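Local coordinates for putative lipoprotein (Bacteroides ovatus, PDB 3OQQ) that is of unknown function but is probably an extracellular lipoprotein, and binds several calcium ions in this structure, at residues Met130-Trp135 / Glu145-Val150; Val182-Gly187 / Thr392-Glu397. All blocks are in the same frame, centred on the assembly; numbering follows the deposited sequence.

Contact 1 of 2, residues Met130-Trp135 / Glu145-Val150; sequences MFEDGW and EDFNDV. With CA (calcium ion), chain C; CA (calcium ion), chain B.
The F147 ring receives E132 CG over the middle of one face, 3.8 Å from the ring centroid and nearly on its normal, in a CH-pi contact; M130 O lies in the ring plane at its edge. From that methylene the E132 chain bends at chi2 (-57°), so the carboxylate leaves the ring, its plane turned 60° to it, and meets the calcium ion of chain C. Both its oxygens bind, with E132 OE2 the shorter bond at 2.2 Å. The same OE2 accepts from F147 N at 2.8 Å, on its anti side and tilted from the carboxylate plane, so the residue that lends its ring also adds a bond to a carboxylate already held by the metal. E132 OE2 and D146 OD1 lie 3.0 Å apart, a closeness that the calcium they share probably makes tolerable. E145 CB comes up against E132 CD at 3.4 Å, the two glutamate side chains crossing at about a right angle. The site illustrates how a loop between antiparallel strands, here 122-131 and 150-161, can be arranged around a metal just beyond their last bridge. There F131 N donates to V150 O at 2.9 Å, whereas the return bond from V150 N to F131 O is weak. D149 and V150 both face F131, a classic beta bulge, and D149 sits beside the metal. Its carboxylate chelates the calcium with both oxygens, and D149 OD2 turns its anti lone pair to D133 N at 2.9 Å. D146 OD1 and three waters complete the eight ligands; one of the waters also donates to D133 OD1. D146 OD2 accepts from R398 N, while D146 OD1 and D149 OD1 each bridge to the second calcium, of chain B.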
# COMPACT_ATOMS: atom_id res chain seq x y z
N MSE A 130 0.31 8.85 3.65
CA MSE A 130 0.42 10.29 3.80
C MSE A 130 1.62 10.62 4.61
O MSE A 130 1.69 10.23 5.76
CB MSE A 130 -0.86 10.87 4.43
CG MSE A 130 -2.05 10.70 3.54
SE MSE A 130 -3.53 11.75 4.20
CE MSE A 130 -4.87 11.00 3.04
N PHE A 131 2.54 11.40 4.03
CA PHE A 131 3.78 11.76 4.70
C PHE A 131 3.95 13.23 4.92
O PHE A 131 3.48 14.03 4.11
CB PHE A 131 4.98 11.30 3.86
CG PHE A 131 5.50 9.95 4.24
CD1 PHE A 131 6.29 9.79 5.38
CD2 PHE A 131 5.24 8.84 3.45
CE1 PHE A 131 6.79 8.53 5.72
CE2 PHE A 131 5.72 7.58 3.81
CZ PHE A 131 6.50 7.44 4.94
N GLU A 132 4.68 13.57 5.99
CA GLU A 132 5.22 14.88 6.36
C GLU A 132 6.68 14.84 5.89
O GLU A 132 7.33 13.80 6.01
CB GLU A 132 5.09 15.15 7.87
CG GLU A 132 3.84 15.97 8.21
CD GLU A 132 3.77 17.30 7.50
OE1 GLU A 132 4.67 18.14 7.74
OE2 GLU A 132 2.85 17.51 6.67
N ASP A 133 7.20 15.93 5.34
CA ASP A 133 8.54 15.97 4.77
C ASP A 133 9.60 16.63 5.65
O ASP A 133 10.73 16.79 5.20
CB ASP A 133 8.50 16.70 3.41
CG ASP A 133 7.97 18.13 3.44
OD1 ASP A 133 7.99 18.77 4.53
OD2 ASP A 133 7.47 18.59 2.39
N GLY A 134 9.23 17.06 6.84
CA GLY A 134 10.11 17.86 7.69
C GLY A 134 11.03 17.16 8.66
O GLY A 134 11.86 17.84 9.26
N TRP A 135 10.89 15.82 8.84
CA TRP A 135 11.74 15.03 9.74
C TRP A 135 13.22 15.48 9.64
O TRP A 135 13.70 15.62 8.52
CB TRP A 135 11.61 13.51 9.44
CG TRP A 135 12.51 12.65 10.28
CD1 TRP A 135 12.31 12.28 11.58
CD2 TRP A 135 13.85 12.23 9.94
NE1 TRP A 135 13.41 11.59 12.05
CE2 TRP A 135 14.37 11.55 11.06
CE3 TRP A 135 14.62 12.29 8.77
CZ2 TRP A 135 15.65 10.97 11.06
CZ3 TRP A 135 15.89 11.73 8.77
CH2 TRP A 135 16.40 11.08 9.90
N GLU A 145 0.34 19.56 11.61
CA GLU A 145 0.96 19.47 10.28
C GLU A 145 -0.14 19.09 9.31
O GLU A 145 -1.16 18.57 9.76
CB GLU A 145 2.11 18.42 10.25
CG GLU A 145 3.28 18.68 11.21
CD GLU A 145 4.17 19.89 10.98
OE1 GLU A 145 3.82 20.76 10.15
OE2 GLU A 145 5.20 19.98 11.67
N ASP A 146 0.04 19.35 7.99
CA ASP A 146 -1.03 19.06 7.03
C ASP A 146 -1.04 17.60 6.49
O ASP A 146 -2.06 17.16 5.95
CB ASP A 146 -1.04 20.09 5.86
CG ASP A 146 0.22 20.30 5.02
OD1 ASP A 146 1.20 19.55 5.21
OD2 ASP A 146 0.21 21.21 4.17
N PHE A 147 0.08 16.85 6.65
CA PHE A 147 0.22 15.45 6.22
C PHE A 147 -0.14 15.23 4.74
O PHE A 147 -0.71 14.20 4.39
CB PHE A 147 -0.57 14.47 7.11
CG PHE A 147 0.21 14.10 8.35
CD1 PHE A 147 0.18 14.92 9.49
CD2 PHE A 147 1.02 12.97 8.37
CE1 PHE A 147 0.93 14.60 10.63
CE2 PHE A 147 1.78 12.64 9.51
CZ PHE A 147 1.74 13.47 10.62
N ASN A 148 0.22 16.18 3.87
CA ASN A 148 -0.08 15.99 2.44
C ASN A 148 1.19 16.19 1.60
O ASN A 148 1.10 16.32 0.39
CB ASN A 148 -1.20 16.93 1.98
CG ASN A 148 -0.75 18.37 2.04
OD1 ASN A 148 0.42 18.64 2.29
ND2 ASN A 148 -1.63 19.31 1.76
N ASP A 149 2.36 16.27 2.26
CA ASP A 149 3.66 16.54 1.60
C ASP A 149 3.95 15.54 0.51
O ASP A 149 4.47 15.93 -0.54
CB ASP A 149 4.78 16.63 2.63
CG ASP A 149 4.45 17.72 3.65
OD1 ASP A 149 3.48 18.51 3.41
OD2 ASP A 149 5.13 17.78 4.69
N VAL A 150 3.57 14.27 0.73
CA VAL A 150 3.57 13.20 -0.26
C VAL A 150 2.33 12.36 0.04
O VAL A 150 2.13 11.90 1.16
CB VAL A 150 4.84 12.31 -0.42
CG1 VAL A 150 4.68 11.37 -1.62
CG2 VAL A 150 6.11 13.15 -0.58
CA CA C . 3.63 19.41 5.89
CA CA B . 1.99 20.38 2.76
O HOH W 1 5.82 20.32 6.12
O HOH W 2 2.77 20.79 7.68
O HOH W 3 3.82 21.30 4.48

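Contact 2 of 2, residues Val182-Gly187 / Thr392-Glu397. With CA (calcium ion), chain B; ACT (acetate ion), chain F.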
# COMPACT_ATOMS: atom_id res chain seq x y z
N VAL A 182 0.70 8.36 -7.40
CA VAL A 182 0.90 9.69 -6.81
C VAL A 182 -0.40 10.48 -6.83
O VAL A 182 -0.88 10.89 -7.89
CB VAL A 182 2.04 10.51 -7.47
CG1 VAL A 182 2.29 11.80 -6.68
CG2 VAL A 182 3.31 9.69 -7.59
N ARG A 183 -0.93 10.78 -5.65
CA ARG A 183 -2.15 11.55 -5.56
C ARG A 183 -1.81 13.04 -5.38
O ARG A 183 -2.46 13.88 -6.00
CB ARG A 183 -3.04 10.97 -4.43
CG ARG A 183 -3.75 11.95 -3.58
CD ARG A 183 -5.21 11.67 -3.45
NE ARG A 183 -5.62 10.38 -2.89
CZ ARG A 183 -6.01 10.18 -1.63
NH1 ARG A 183 -5.96 11.18 -0.74
NH2 ARG A 183 -6.47 8.99 -1.25
N ALA A 184 -0.81 13.38 -4.57
CA ALA A 184 -0.45 14.78 -4.34
C ALA A 184 0.96 14.91 -3.79
O ALA A 184 1.45 13.98 -3.14
CB ALA A 184 -1.43 15.42 -3.34
N VAL A 185 1.56 16.11 -3.97
CA VAL A 185 2.87 16.47 -3.42
C VAL A 185 2.72 17.87 -2.81
O VAL A 185 2.85 18.87 -3.51
CB VAL A 185 4.05 16.34 -4.41
CG1 VAL A 185 5.39 16.60 -3.72
CG2 VAL A 185 4.08 14.96 -5.09
N GLY A 186 2.38 17.93 -1.52
CA GLY A 186 2.18 19.18 -0.80
C GLY A 186 3.46 19.72 -0.19
O GLY A 186 3.46 20.23 0.92
N GLY A 187 4.56 19.59 -0.91
CA GLY A 187 5.84 20.07 -0.41
C GLY A 187 6.69 20.52 -1.56
O GLY A 187 6.50 20.01 -2.66
N THR A 392 -9.33 7.53 1.85
CA THR A 392 -9.13 8.70 2.73
C THR A 392 -8.55 9.87 1.95
O THR A 392 -7.52 9.74 1.27
CB THR A 392 -8.29 8.37 3.95
OG1 THR A 392 -8.81 7.18 4.54
CG2 THR A 392 -8.26 9.52 4.98
N ARG A 393 -9.25 11.02 2.06
CA ARG A 393 -8.88 12.28 1.38
C ARG A 393 -7.77 13.01 2.12
O ARG A 393 -7.76 13.02 3.35
CB ARG A 393 -10.11 13.20 1.29
CG ARG A 393 -11.17 12.63 0.35
CD ARG A 393 -12.51 12.91 0.93
NE ARG A 393 -13.61 12.33 0.16
CZ ARG A 393 -14.08 11.10 0.31
NH1 ARG A 393 -13.50 10.27 1.17
NH2 ARG A 393 -15.12 10.69 -0.38
N HIS A 394 -6.88 13.68 1.38
CA HIS A 394 -5.82 14.45 2.02
C HIS A 394 -6.30 15.90 2.25
O HIS A 394 -7.26 16.37 1.63
CB HIS A 394 -4.50 14.40 1.22
CG HIS A 394 -4.62 14.99 -0.16
ND1 HIS A 394 -5.22 14.29 -1.18
CD2 HIS A 394 -4.26 16.22 -0.61
CE1 HIS A 394 -5.18 15.09 -2.24
NE2 HIS A 394 -4.58 16.25 -1.96
N ALA A 395 -5.60 16.61 3.14
CA ALA A 395 -5.88 17.99 3.49
C ALA A 395 -5.38 18.98 2.47
O ALA A 395 -4.35 18.75 1.82
CB ALA A 395 -5.23 18.32 4.83
N TYR A 396 -6.04 20.15 2.42
CA TYR A 396 -5.59 21.31 1.63
C TYR A 396 -4.29 21.80 2.26
O TYR A 396 -4.06 21.56 3.45
CB TYR A 396 -6.64 22.44 1.64
CG TYR A 396 -7.76 22.25 0.65
CD1 TYR A 396 -7.54 22.40 -0.71
CD2 TYR A 396 -9.06 21.99 1.08
CE1 TYR A 396 -8.57 22.21 -1.63
CE2 TYR A 396 -10.10 21.82 0.17
CZ TYR A 396 -9.85 21.92 -1.19
OH TYR A 396 -10.86 21.76 -2.10
N GLU A 397 -3.42 22.44 1.47
CA GLU A 397 -2.12 22.93 1.94
C GLU A 397 -2.26 23.81 3.18
O GLU A 397 -3.12 24.71 3.21
CB GLU A 397 -1.38 23.67 0.83
CG GLU A 397 0.12 23.84 1.10
CD GLU A 397 0.94 22.62 1.49
OE1 GLU A 397 0.51 21.48 1.20
OE2 GLU A 397 2.04 22.81 2.06
CA CA B . 1.99 20.38 2.76
C ACT F . -14.01 22.08 -0.72
O ACT F . -13.17 21.13 -0.82
OXT ACT F . -15.27 21.90 -0.72
CH3 ACT F . -13.49 23.49 -0.60
O HOH W 3 3.82 21.30 4.48
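Buried polar packing joins the end of strand 173-184 to the segment 392-397, two parts of the DUF4842 region more than 200 residues apart. A classic beta bulge marks the strand end, where R183 and A184 both face V151, and both residues point toward the partner segment. R183 NH1 and NH2 approach T392 O end-on, NH2 at 2.8 Å, and both donate to this one carbonyl oxygen, which lies near the guanidinium plane. NH1 also donates to H394 ND1 at 3.2 Å, a fairly straight bond (164°) lying close to the planes of both groups. With ND1 an acceptor, H394 NE2 is the nitrogen that bonds Q286 O, so the imidazole is held from two sides. Its chi1 of 62° sets the ring between backbone N and carbonyl carbon, with one face under A184 CB, 4.0 Å from the ring centroid in a CH-pi contact. R183 CD passes the same ring 3.5 Å from H394 ND1, while R183 NE forms a salt bridge with E153. A leucine in place of R183 would probably leave T392 O and H394 ND1 without these donors and E153 without this salt bridge, and let the imidazole turn more easily. At the other end the chemistry changes to metal binding: the calcium ion of chain B is also bound by D146, N148, D149 and a water. E397, bent at chi2, grips it with both carboxylate oxygens, OE1 at 2.4 Å, and G186 O binds the same ion at 2.4 Å.

How the contacts relate
Both contacts are buried, and their centres lie about 9 Å apart. The calcium ion of chain B couples them: 145-150 in contact 1 and both segments of contact 2 supply its ligands, and one water belongs to both. The backbone of N148 is also bonded to that of G186, tying the loop of one contact to the strand end of the other. Contact 1 is local, closing a single loop between adjacent strands with clustered carboxylates and two metals. Contact 2 spans distant sequence and divides its chemistry, an arginine-histidine network at one end and calcium ligation at the other. The bulge of contact 1 lies across its two segments, whereas that of contact 2 faces the neighbouring strand 150-161.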